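Tricorn protease (Thermoplasma acidophilum, PDB 1K32) hydrolyses peptide bonds as a six-chain serine protease, probably breaking down peptides released by the proteasome into smaller products. Local coordinates at residues 296-302 with 313-317; 335-339 with 662-666. All blocks are in the same frame, centred on the assembly; numbering follows the deposited sequence.

Contact 1. Residues 296-302 with 313-317; sequences PSKFAED and FVSRG
The hairpin of strands 300-305 and 311-315 opens the first blade of the seven-bladed beta-propeller, and at its mouth Ala300 faces Ser315 in an antiparallel non-hydrogen-bonded pair. Next along comes the hydrogen-bonded pair Glu301 and Val314, where Glu301 N reaches Val314 O at 2.7 Å. Going back, Val314 N is shared: its better bond goes to Asp302 O (3.1 Å), with only a weak one to Glu301 O. Just ahead of the strand the chain makes a turn, and Ser315 is tied to it. With OG anti to the backbone N (chi1 177°), the hydroxyl donates to Pro296 O at 2.9 Å, in the carbonyl plane on a lone pair; the same oxygen also accepts Phe299 N, which closes the turn on itself, while Ser315 OG ties that turn to strand 311-315. Pro296 CB rests 4.2 Å from Phe313 CE1. Past the strand end, Arg316 runs out extended beside Phe299. Glu659 takes its NE in a salt bridge, while the guanidinium makes a cation-pi contact: Arg316 CZ lies 4.6 Å from the Phe299 ring centroid, the two planes 76° apart, and NH2 sits over the middle of one ring face.

Contact 2. Residues 335-339 with 662-666; sequences PLRIR and QMYDE
Arg337 crosses Gln662 and Glu666 at about right angles, and its side chain is the one to trace across this contact. Arg337 CB starts 3.7 Å from Gln662 NE2. The next carbon, Arg337 CG, presses closer to Gln662 NE2, at 3.1 Å, with the amide and guanidinium planes almost perpendicular. Bends at chi2 (-81°) and chi3 then swing the chain toward the carboxylate of Glu666. At the tip, Arg337 NH2 forms a salt bridge to Glu666 OE2 at 2.7 Å, the oxygen approaching the rim of the guanidinium, close to in line with its plane; NH2 also donates to the backbone oxygen of Arg973, and NH1 has a long, weak ion pair with Glu301.

Arg339 and Glu666 reach toward each other head-on, and Arg339 NH1 and NH2 both close on one atom, Glu666 OE1, at 2.9 and 3.1 Å. Arg339 NH2 lies on the syn lone pair of Glu666 OE1, whereas NH1 comes from above the carboxylate plane (49° out of it). NE of Arg339 is held by Asp359. One helical turn back, Gln662 NE2 donates to Glu666 OE2 at 3.1 Å, again from above the plane. The buried carboxylate is thus held at both oxygens, which would probably keep it ionised. A glutamine in place of Glu666 would probably leave Arg337 and Arg339 without their shared negative charge and weaken the grip on the helix. Beside this polar cluster, Leu336 CD1 packs 3.9 Å from Gln662 CB. Together Arg337, Arg339 and Glu666 make a salt-bridge network that clamps the start of a propeller blade to helix 656-674 of the C1 domain.

In the fold
Both segments of contact 1 precede contact 2 along the chain, and the contact centres lie about 13 Å apart. They belong to consecutive blades of the seven-bladed propeller: contact 1 is the opening hairpin of the sheet 300-331, and segment 335-339 leads into the first strand of the next sheet. A probable hydrogen bond from Ile338 N to Gly317 O (3.0 Å) joins them directly, and Val314 packs against Ile338. Both also reach helix 656-674, contact 1 through Arg316 to Glu659 and contact 2 through Glu666. Neighbouring blades are therefore fastened to each other and to the same C1-domain helix.

Contact 1. Residues 296-302 with 313-317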
ATOM      1  N   PRO A 296      36.353 -18.347   8.453  1.00 21.65           N
ATOM      2  CA  PRO A 296      36.169 -18.601   7.020  1.00 21.13           C
ATOM      3  C   PRO A 296      35.992 -17.371   6.129  1.00 21.00           C
ATOM      4  O   PRO A 296      36.659 -17.237   5.104  1.00 19.25           O
ATOM      5  CB  PRO A 296      34.960 -19.538   6.990  1.00 20.21           C
ATOM      6  CG  PRO A 296      35.083 -20.289   8.298  1.00 20.14           C
ATOM      7  CD  PRO A 296      35.436 -19.171   9.259  1.00 20.10           C
ATOM      8  N   SER A 297      35.108 -16.463   6.520  1.00 21.02           N
ATOM      9  CA  SER A 297      34.878 -15.282   5.704  1.00 23.31           C
ATOM     10  C   SER A 297      36.142 -14.461   5.448  1.00 22.96           C
ATOM     11  O   SER A 297      36.214 -13.751   4.457  1.00 23.19           O
ATOM     12  CB  SER A 297      33.819 -14.388   6.343  1.00 23.22           C
ATOM     13  OG  SER A 297      34.224 -13.961   7.625  1.00 24.06           O
ATOM     14  N   LYS A 298      37.132 -14.557   6.329  1.00 22.88           N
ATOM     15  CA  LYS A 298      38.359 -13.792   6.148  1.00 24.38           C
ATOM     16  C   LYS A 298      39.315 -14.275   5.061  1.00 23.87           C
ATOM     17  O   LYS A 298      40.266 -13.573   4.725  1.00 21.68           O
ATOM     18  CB  LYS A 298      39.108 -13.679   7.464  1.00 26.90           C
ATOM     19  CG  LYS A 298      38.328 -12.917   8.494  1.00 34.21           C
ATOM     20  CD  LYS A 298      39.190 -11.909   9.211  1.00 38.19           C
ATOM     21  CE  LYS A 298      38.357 -11.164  10.247  1.00 39.87           C
ATOM     22  NZ  LYS A 298      39.208 -10.321  11.135  1.00 43.30           N
ATOM     23  N   PHE A 299      39.083 -15.461   4.508  1.00 24.13           N
ATOM     24  CA  PHE A 299      39.964 -15.957   3.449  1.00 24.45           C
ATOM     25  C   PHE A 299      39.123 -16.557   2.342  1.00 25.51           C
ATOM     26  O   PHE A 299      39.608 -17.303   1.497  1.00 25.21           O
ATOM     27  CB  PHE A 299      40.965 -16.979   4.014  1.00 22.66           C
ATOM     28  CG  PHE A 299      41.699 -16.478   5.226  1.00 21.45           C
ATOM     29  CD1 PHE A 299      41.228 -16.755   6.511  1.00 21.95           C
ATOM     30  CD2 PHE A 299      42.793 -15.643   5.087  1.00 21.06           C
ATOM     31  CE1 PHE A 299      41.836 -16.195   7.639  1.00 21.50           C
ATOM     32  CE2 PHE A 299      43.410 -15.072   6.209  1.00 23.20           C
ATOM     33  CZ  PHE A 299      42.927 -15.351   7.488  1.00 21.25           C
ATOM     34  N   ALA A 300      37.847 -16.196   2.359  1.00 28.80           N
ATOM     35  CA  ALA A 300      36.889 -16.673   1.379  1.00 31.89           C
ATOM     36  C   ALA A 300      37.264 -16.311  -0.051  1.00 34.44           C
ATOM     37  O   ALA A 300      37.919 -15.299  -0.313  1.00 32.65           O
ATOM     38  CB  ALA A 300      35.516 -16.124   1.696  1.00 32.75           C
ATOM     39  N   GLU A 301      36.835 -17.174  -0.961  1.00 36.86           N
ATOM     40  CA  GLU A 301      37.050 -17.034  -2.394  1.00 40.54           C
ATOM     41  C   GLU A 301      35.897 -17.816  -3.029  1.00 40.57           C
ATOM     42  O   GLU A 301      35.087 -18.435  -2.341  1.00 41.46           O
ATOM     43  CB  GLU A 301      38.376 -17.696  -2.817  1.00 42.47           C
ATOM     44  CG  GLU A 301      39.596 -17.295  -2.001  1.00 46.27           C
ATOM     45  CD  GLU A 301      40.834 -18.137  -2.297  1.00 48.53           C
ATOM     46  OE1 GLU A 301      40.885 -19.317  -1.874  1.00 48.23           O
ATOM     47  OE2 GLU A 301      41.766 -17.616  -2.953  1.00 51.26           O
ATOM     48  N   ASP A 302      35.810 -17.751  -4.343  1.00 42.40           N
ATOM     49  CA  ASP A 302      34.831 -18.520  -5.098  1.00 42.55           C
ATOM     50  C   ASP A 302      33.615 -19.038  -4.305  1.00 43.27           C
ATOM     51  O   ASP A 302      33.718 -20.053  -3.619  1.00 45.09           O
ATOM     52  CB  ASP A 302      35.584 -19.708  -5.704  1.00 43.26           C
ATOM     53  CG  ASP A 302      34.833 -20.374  -6.827  1.00 45.89           C
ATOM     54  OD1 ASP A 302      35.238 -21.489  -7.228  1.00 43.00           O
ATOM     55  OD2 ASP A 302      33.850 -19.780  -7.314  1.00 47.79           O
ATOM     56  N   PHE A 313      31.675 -22.989  -1.360  1.00 26.79           N
ATOM     57  CA  PHE A 313      32.574 -21.863  -1.183  1.00 28.56           C
ATOM     58  C   PHE A 313      33.971 -22.347  -0.797  1.00 27.24           C
ATOM     59  O   PHE A 313      34.145 -23.372  -0.118  1.00 26.74           O
ATOM     60  CB  PHE A 313      31.995 -20.857  -0.178  1.00 32.51           C
ATOM     61  CG  PHE A 313      32.306 -21.157   1.247  1.00 32.89           C
ATOM     62  CD1 PHE A 313      33.465 -20.667   1.833  1.00 35.44           C
ATOM     63  CD2 PHE A 313      31.429 -21.911   2.015  1.00 34.93           C
ATOM     64  CE1 PHE A 313      33.750 -20.919   3.172  1.00 34.25           C
ATOM     65  CE2 PHE A 313      31.703 -22.174   3.360  1.00 33.89           C
ATOM     66  CZ  PHE A 313      32.867 -21.676   3.938  1.00 34.57           C
ATOM     67  N   VAL A 314      34.960 -21.618  -1.287  1.00 25.43           N
ATOM     68  CA  VAL A 314      36.356 -21.937  -1.074  1.00 25.65           C
ATOM     69  C   VAL A 314      36.964 -20.909  -0.134  1.00 24.39           C
ATOM     70  O   VAL A 314      36.679 -19.718  -0.235  1.00 24.91           O
ATOM     71  CB  VAL A 314      37.104 -21.925  -2.431  1.00 25.12           C
ATOM     72  CG1 VAL A 314      38.592 -22.165  -2.232  1.00 25.52           C
ATOM     73  CG2 VAL A 314      36.495 -22.962  -3.349  1.00 26.13           C
ATOM     74  N   SER A 315      37.794 -21.375   0.786  1.00 24.76           N
ATOM     75  CA  SER A 315      38.444 -20.476   1.728  1.00 24.49           C
ATOM     76  C   SER A 315      39.745 -21.052   2.234  1.00 23.67           C
ATOM     77  O   SER A 315      39.795 -22.189   2.695  1.00 24.62           O
ATOM     78  CB  SER A 315      37.530 -20.181   2.922  1.00 24.67           C
ATOM     79  OG  SER A 315      38.208 -19.364   3.860  1.00 23.98           O
ATOM     80  N   ARG A 316      40.805 -20.255   2.143  1.00 23.78           N
ATOM     81  CA  ARG A 316      42.110 -20.685   2.613  1.00 23.75           C
ATOM     82  C   ARG A 316      42.457 -22.045   2.004  1.00 22.64           C
ATOM     83  O   ARG A 316      42.959 -22.929   2.689  1.00 23.78           O
ATOM     84  CB  ARG A 316      42.102 -20.769   4.148  1.00 23.34           C
ATOM     85  CG  ARG A 316      43.435 -20.503   4.811  1.00 23.94           C
ATOM     86  CD  ARG A 316      43.354 -20.688   6.323  1.00 25.90           C
ATOM     87  NE  ARG A 316      44.660 -20.539   6.954  1.00 26.19           N
ATOM     88  CZ  ARG A 316      45.264 -19.376   7.172  1.00 28.37           C
ATOM     89  NH1 ARG A 316      46.465 -19.343   7.747  1.00 27.63           N
ATOM     90  NH2 ARG A 316      44.664 -18.242   6.836  1.00 28.39           N
ATOM     91  N   GLY A 317      42.161 -22.204   0.716  1.00 22.91           N
ATOM     92  CA  GLY A 317      42.485 -23.438   0.008  1.00 22.47           C
ATOM     93  C   GLY A 317      41.632 -24.647   0.331  1.00 21.93           C
ATOM     94  O   GLY A 317      41.905 -25.751  -0.133  1.00 20.25           O
TER

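Contact 2. Residues 335-339 with 662-666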
ATOM      1  N   PRO A 335      43.255 -32.649   0.126  1.00 31.84           N
ATOM      2  CA  PRO A 335      44.336 -31.857   0.722  1.00 30.46           C
ATOM      3  C   PRO A 335      44.389 -30.437   0.169  1.00 30.99           C
ATOM      4  O   PRO A 335      43.585 -30.062  -0.687  1.00 28.26           O
ATOM      5  CB  PRO A 335      45.585 -32.674   0.392  1.00 31.04           C
ATOM      6  CG  PRO A 335      45.200 -33.382  -0.889  1.00 30.41           C
ATOM      7  CD  PRO A 335      43.796 -33.822  -0.590  1.00 30.86           C
ATOM      8  N   LEU A 336      45.358 -29.663   0.648  1.00 32.30           N
ATOM      9  CA  LEU A 336      45.521 -28.270   0.257  1.00 34.36           C
ATOM     10  C   LEU A 336      45.519 -27.803  -1.183  1.00 36.62           C
ATOM     11  O   LEU A 336      46.025 -28.442  -2.110  1.00 38.78           O
ATOM     12  CB  LEU A 336      46.737 -27.653   0.944  1.00 33.28           C
ATOM     13  CG  LEU A 336      46.339 -26.872   2.200  1.00 31.81           C
ATOM     14  CD1 LEU A 336      47.550 -26.153   2.765  1.00 32.50           C
ATOM     15  CD2 LEU A 336      45.247 -25.872   1.848  1.00 32.33           C
ATOM     16  N   ARG A 337      44.930 -26.621  -1.290  1.00 36.70           N
ATOM     17  CA  ARG A 337      44.709 -25.825  -2.479  1.00 34.16           C
ATOM     18  C   ARG A 337      43.705 -26.264  -3.516  1.00 31.70           C
ATOM     19  O   ARG A 337      44.029 -26.609  -4.652  1.00 29.71           O
ATOM     20  CB  ARG A 337      46.027 -25.404  -3.127  1.00 33.95           C
ATOM     21  CG  ARG A 337      46.291 -23.897  -2.899  1.00 34.00           C
ATOM     22  CD  ARG A 337      45.510 -23.058  -3.899  1.00 34.62           C
ATOM     23  NE  ARG A 337      44.914 -21.818  -3.396  1.00 28.95           N
ATOM     24  CZ  ARG A 337      45.504 -20.624  -3.395  1.00 31.50           C
ATOM     25  NH1 ARG A 337      44.846 -19.566  -2.926  1.00 25.75           N
ATOM     26  NH2 ARG A 337      46.749 -20.479  -3.847  1.00 29.70           N
ATOM     27  N   ILE A 338      42.453 -26.236  -3.082  1.00 27.26           N
ATOM     28  CA  ILE A 338      41.342 -26.491  -3.962  1.00 26.16           C
ATOM     29  C   ILE A 338      41.214 -25.052  -4.471  1.00 26.31           C
ATOM     30  O   ILE A 338      41.081 -24.120  -3.674  1.00 25.30           O
ATOM     31  CB  ILE A 338      40.086 -26.920  -3.167  1.00 27.54           C
ATOM     32  CG1 ILE A 338      40.257 -28.366  -2.677  1.00 28.39           C
ATOM     33  CG2 ILE A 338      38.842 -26.781  -4.021  1.00 24.60           C
ATOM     34  CD1 ILE A 338      39.028 -28.937  -1.972  1.00 29.55           C
ATOM     35  N   ARG A 339      41.309 -24.856  -5.780  1.00 26.26           N
ATOM     36  CA  ARG A 339      41.234 -23.515  -6.343  1.00 26.47           C
ATOM     37  C   ARG A 339      39.830 -23.085  -6.755  1.00 27.85           C
ATOM     38  O   ARG A 339      39.458 -21.927  -6.568  1.00 29.94           O
ATOM     39  CB  ARG A 339      42.171 -23.393  -7.553  1.00 24.95           C
ATOM     40  CG  ARG A 339      43.657 -23.552  -7.236  1.00 26.74           C
ATOM     41  CD  ARG A 339      44.511 -23.267  -8.470  1.00 26.72           C
ATOM     42  NE  ARG A 339      45.923 -23.579  -8.261  1.00 25.96           N
ATOM     43  CZ  ARG A 339      46.727 -22.939  -7.416  1.00 27.69           C
ATOM     44  NH1 ARG A 339      47.999 -23.314  -7.306  1.00 25.89           N
ATOM     45  NH2 ARG A 339      46.271 -21.925  -6.685  1.00 23.52           N
ATOM     46  N   GLN A 662      53.167 -25.492   1.860  1.00 23.60           N
ATOM     47  CA  GLN A 662      52.387 -25.269   0.636  1.00 21.35           C
ATOM     48  C   GLN A 662      52.581 -23.855   0.086  1.00 22.47           C
ATOM     49  O   GLN A 662      52.636 -23.667  -1.138  1.00 21.74           O
ATOM     50  CB  GLN A 662      50.900 -25.525   0.894  1.00 21.15           C
ATOM     51  CG  GLN A 662      49.997 -25.506  -0.357  1.00 22.35           C
ATOM     52  CD  GLN A 662      49.617 -24.100  -0.819  1.00 25.08           C
ATOM     53  OE1 GLN A 662      49.620 -23.147  -0.027  1.00 22.41           O
ATOM     54  NE2 GLN A 662      49.272 -23.967  -2.107  1.00 22.18           N
ATOM     55  N   MET A 663      52.715 -22.876   0.985  1.00 19.29           N
ATOM     56  CA  MET A 663      52.891 -21.471   0.587  1.00 18.33           C
ATOM     57  C   MET A 663      54.284 -21.171   0.034  1.00 17.59           C
ATOM     58  O   MET A 663      54.422 -20.434  -0.933  1.00 15.14           O
ATOM     59  CB  MET A 663      52.581 -20.545   1.773  1.00 19.20           C
ATOM     60  CG  MET A 663      51.113 -20.539   2.155  1.00 21.80           C
ATOM     61  SD  MET A 663      50.768 -19.892   3.820  1.00 28.29           S
ATOM     62  CE  MET A 663      50.741 -18.111   3.492  1.00 25.83           C
ATOM     63  N   TYR A 664      55.319 -21.729   0.654  1.00 17.09           N
ATOM     64  CA  TYR A 664      56.673 -21.516   0.150  1.00 17.53           C
ATOM     65  C   TYR A 664      56.739 -22.130  -1.249  1.00 17.77           C
ATOM     66  O   TYR A 664      57.214 -21.501  -2.194  1.00 19.76           O
ATOM     67  CB  TYR A 664      57.703 -22.197   1.054  1.00 18.57           C
ATOM     68  CG  TYR A 664      59.075 -22.224   0.430  1.00 17.96           C
ATOM     69  CD1 TYR A 664      59.855 -21.066   0.374  1.00 17.53           C
ATOM     70  CD2 TYR A 664      59.552 -23.386  -0.210  1.00 16.80           C
ATOM     71  CE1 TYR A 664      61.078 -21.048  -0.312  1.00 18.73           C
ATOM     72  CE2 TYR A 664      60.769 -23.378  -0.902  1.00 17.69           C
ATOM     73  CZ  TYR A 664      61.526 -22.206  -0.950  1.00 18.17           C
ATOM     74  OH  TYR A 664      62.709 -22.168  -1.650  1.00 18.30           O
ATOM     75  N   ASP A 665      56.263 -23.368  -1.375  1.00 18.12           N
ATOM     76  CA  ASP A 665      56.255 -24.043  -2.669  1.00 19.77           C
ATOM     77  C   ASP A 665      55.536 -23.192  -3.733  1.00 18.53           C
ATOM     78  O   ASP A 665      56.066 -22.984  -4.822  1.00 18.63           O
ATOM     79  CB  ASP A 665      55.594 -25.418  -2.548  1.00 19.43           C
ATOM     80  CG  ASP A 665      56.549 -26.488  -2.042  1.00 23.64           C
ATOM     81  OD1 ASP A 665      56.071 -27.606  -1.777  1.00 23.21           O
ATOM     82  OD2 ASP A 665      57.770 -26.224  -1.918  1.00 24.38           O
ATOM     83  N   GLU A 666      54.349 -22.680  -3.415  1.00 19.70           N
ATOM     84  CA  GLU A 666      53.615 -21.854  -4.383  1.00 20.97           C
ATOM     85  C   GLU A 666      54.341 -20.543  -4.696  1.00 20.96           C
ATOM     86  O   GLU A 666      54.366 -20.100  -5.849  1.00 19.55           O
ATOM     87  CB  GLU A 666      52.191 -21.551  -3.888  1.00 21.97           C
ATOM     88  CG  GLU A 666      51.332 -20.870  -4.946  1.00 23.97           C
ATOM     89  CD  GLU A 666      49.833 -21.089  -4.768  1.00 26.01           C
ATOM     90  OE1 GLU A 666      49.113 -21.080  -5.796  1.00 26.65           O
ATOM     91  OE2 GLU A 666      49.371 -21.255  -3.614  1.00 26.70           O
TER